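Class D beta-lactamase (Fusobacterium nucleatum subsp. polymorphum, PDB 4IED) probably hydrolyses the amide bond of beta-lactam antibiotics to give substituted beta-amino acids. Local coordinates at residues E78-Y83 with S97-A102. Sequence-based numbering, arbitrary orientation.
Sequences EMFYYY and SNLRYA
S97 meets Y81 through paired backbone bonds, and the irregularity of that pairing is a classic beta bulge. The carbonyl oxygen of S97 accepts from both F80 N, at 2.9 Å, and Y81 N, at 3.0 Å, while S97 N returns a bond to Y81 O. A small serine suits this buried place: OG of S97 hydrogen-bonds OE1 of Q107 and lies 3.4 Å from Y81 CB. N98 follows as the N-cap of helix 99-105. With chi1 at 59°, its CG sits between the backbone N and carbonyl carbon, which brings N98 OD1 to 3.0 Å from Y101 N, nearly in line with the amide C=O. Asparagine suits the cap because its amide pairs this acceptor with a donor, ND2, which bonds D77 O. A water takes the N-H of L99 and donates to E78 O, bridging the helix start to the loop. M79, flexible and unbranched, places CE near the S97 backbone in one of two modelled conformers. On the buried side F80 CD2 touches L99 CD2 at 3.9 Å, beside helix 108-130. Bulge, cap and water together satisfy the N-H groups of F80, Y81, S97, L99 and Y101, tying the loop to the first turn of the helix.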
loop_
_atom_site.group_PDB
_atom_site.type_symbol
_atom_site.label_atom_id
_atom_site.label_comp_id
_atom_site.label_asym_id
_atom_site.label_seq_id
_atom_site.Cartn_x
_atom_site.Cartn_y
_atom_site.Cartn_z
ATOM N N GLU A 78 14.761 -10.499 -10.139
ATOM C CA GLU A 78 15.261 -10.435 -11.528
ATOM C C GLU A 78 15.380 -9.015 -12.010
ATOM O O GLU A 78 14.391 -8.274 -11.945
ATOM C CB GLU A 78 14.338 -11.203 -12.421
ATOM C CG GLU A 78 14.957 -11.487 -13.797
ATOM C CD GLU A 78 14.074 -12.277 -14.723
ATOM O OE1 GLU A 78 12.952 -11.855 -14.988
ATOM O OE2 GLU A 78 14.529 -13.365 -15.187
ATOM N N MET A 79 16.494 -8.693 -12.579
ATOM C CA MET A 79 16.651 -7.309 -13.092
ATOM C C MET A 79 15.543 -7.082 -14.150
ATOM O O MET A 79 15.282 -7.932 -15.003
ATOM C CB MET A 79 18.029 -7.042 -13.652
ATOM C CG MET A 79 19.133 -7.227 -12.605
ATOM S SD MET A 79 18.910 -6.322 -11.080
ATOM C CE MET A 79 19.062 -4.638 -11.465
ATOM N N PHE A 80 14.944 -5.904 -14.055
ATOM C CA PHE A 80 13.768 -5.543 -14.869
ATOM C C PHE A 80 13.774 -4.125 -15.418
ATOM O O PHE A 80 13.457 -3.964 -16.595
ATOM C CB PHE A 80 12.516 -5.699 -13.987
ATOM C CG PHE A 80 11.224 -5.242 -14.706
ATOM C CD1 PHE A 80 10.751 -5.966 -15.765
ATOM C CD2 PHE A 80 10.562 -4.100 -14.249
ATOM C CE1 PHE A 80 9.601 -5.558 -16.475
ATOM C CE2 PHE A 80 9.403 -3.729 -14.942
ATOM C CZ PHE A 80 8.996 -4.400 -16.075
ATOM N N TYR A 81 14.101 -3.137 -14.601
ATOM C CA TYR A 81 14.108 -1.737 -15.037
ATOM C C TYR A 81 15.535 -1.341 -15.361
ATOM O O TYR A 81 16.471 -1.549 -14.542
ATOM C CB TYR A 81 13.558 -0.834 -13.944
ATOM C CG TYR A 81 13.695 0.602 -14.266
ATOM C CD1 TYR A 81 12.852 1.216 -15.145
ATOM C CD2 TYR A 81 14.629 1.351 -13.620
ATOM C CE1 TYR A 81 13.071 2.565 -15.438
ATOM C CE2 TYR A 81 14.827 2.710 -13.903
ATOM C CZ TYR A 81 14.030 3.313 -14.791
ATOM O OH TYR A 81 14.245 4.677 -15.100
ATOM N N TYR A 82 15.741 -0.743 -16.496
ATOM C CA TYR A 82 17.045 -0.325 -16.989
ATOM C C TYR A 82 17.057 1.181 -17.091
ATOM O O TYR A 82 16.293 1.814 -17.892
ATOM C CB TYR A 82 17.345 -0.985 -18.378
ATOM C CG TYR A 82 17.374 -2.514 -18.328
ATOM C CD1 TYR A 82 18.556 -3.191 -17.999
ATOM C CD2 TYR A 82 16.284 -3.188 -18.557
ATOM C CE1 TYR A 82 18.559 -4.603 -17.915
ATOM C CE2 TYR A 82 16.221 -4.583 -18.425
ATOM C CZ TYR A 82 17.373 -5.251 -18.115
ATOM O OH TYR A 82 17.320 -6.669 -18.034
ATOM N N TYR A 83 17.847 1.789 -16.245
ATOM C CA TYR A 83 17.891 3.258 -16.187
ATOM C C TYR A 83 18.637 3.788 -17.376
ATOM O O TYR A 83 19.487 3.085 -17.972
ATOM C CB TYR A 83 18.479 3.701 -14.827
ATOM C CG TYR A 83 18.535 5.241 -14.713
ATOM C CD1 TYR A 83 17.371 5.971 -14.722
ATOM C CD2 TYR A 83 19.738 5.948 -14.444
ATOM C CE1 TYR A 83 17.415 7.348 -14.627
ATOM C CE2 TYR A 83 19.779 7.345 -14.349
ATOM C CZ TYR A 83 18.607 8.010 -14.416
ATOM O OH TYR A 83 18.687 9.395 -14.312
ATOM N N SER A 97 17.290 -1.760 -11.750
ATOM C CA SER A 97 16.648 -2.396 -10.614
ATOM C C SER A 97 15.878 -3.596 -10.950
ATOM O O SER A 97 15.440 -3.840 -12.035
ATOM C CB SER A 97 15.666 -1.423 -9.881
ATOM O OG SER A 97 14.626 -1.067 -10.746
ATOM N N ASN A 98 15.652 -4.358 -9.871
ATOM C CA ASN A 98 14.631 -5.366 -9.794
ATOM C C ASN A 98 13.392 -4.858 -9.039
ATOM O O ASN A 98 13.445 -3.776 -8.494
ATOM C CB ASN A 98 15.162 -6.723 -9.247
ATOM C CG ASN A 98 15.763 -6.578 -7.852
ATOM O OD1 ASN A 98 15.381 -5.787 -7.025
ATOM N ND2 ASN A 98 16.790 -7.362 -7.621
ATOM N N LEU A 99 12.329 -5.630 -8.958
ATOM C CA LEU A 99 11.106 -5.109 -8.318
ATOM C C LEU A 99 11.214 -4.949 -6.843
ATOM O O LEU A 99 10.651 -4.146 -6.208
ATOM C CB LEU A 99 9.855 -5.903 -8.735
ATOM C CG LEU A 99 9.392 -5.833 -10.208
ATOM C CD1 LEU A 99 8.127 -6.662 -10.376
ATOM C CD2 LEU A 99 9.136 -4.440 -10.657
ATOM N N ARG A 100 12.018 -5.850 -6.214
ATOM C CA ARG A 100 12.307 -5.706 -4.805
ATOM C C ARG A 100 12.853 -4.354 -4.439
ATOM O O ARG A 100 12.331 -3.695 -3.540
ATOM C CB ARG A 100 13.279 -6.805 -4.355
ATOM C CG ARG A 100 13.685 -6.696 -2.915
ATOM C CD ARG A 100 14.821 -7.693 -2.528
ATOM N NE ARG A 100 14.431 -9.111 -2.698
ATOM C CZ ARG A 100 13.626 -9.808 -1.907
ATOM N NH1 ARG A 100 13.115 -9.255 -0.779
ATOM N NH2 ARG A 100 13.343 -11.042 -2.343
ATOM N N TYR A 101 13.873 -3.893 -5.172
ATOM C CA TYR A 101 14.413 -2.574 -4.926
ATOM C C TYR A 101 13.418 -1.538 -5.298
ATOM O O TYR A 101 13.225 -0.530 -4.568
ATOM C CB TYR A 101 15.660 -2.421 -5.774
ATOM C CG TYR A 101 16.270 -1.027 -5.601
ATOM C CD1 TYR A 101 17.065 -0.717 -4.545
ATOM C CD2 TYR A 101 16.049 -0.057 -6.555
ATOM C CE1 TYR A 101 17.579 0.576 -4.353
ATOM C CE2 TYR A 101 16.568 1.247 -6.383
ATOM C CZ TYR A 101 17.311 1.515 -5.290
ATOM O OH TYR A 101 17.898 2.735 -5.032
ATOM N N ALA A 102 12.767 -1.748 -6.427
ATOM C CA ALA A 102 11.839 -0.720 -6.941
ATOM C C ALA A 102 10.712 -0.400 -5.933
ATOM O O ALA A 102 10.342 0.761 -5.682
ATOM C CB ALA A 102 11.271 -1.109 -8.230
HETATM O O HOH W 1 12.034 -8.173 -10.608
#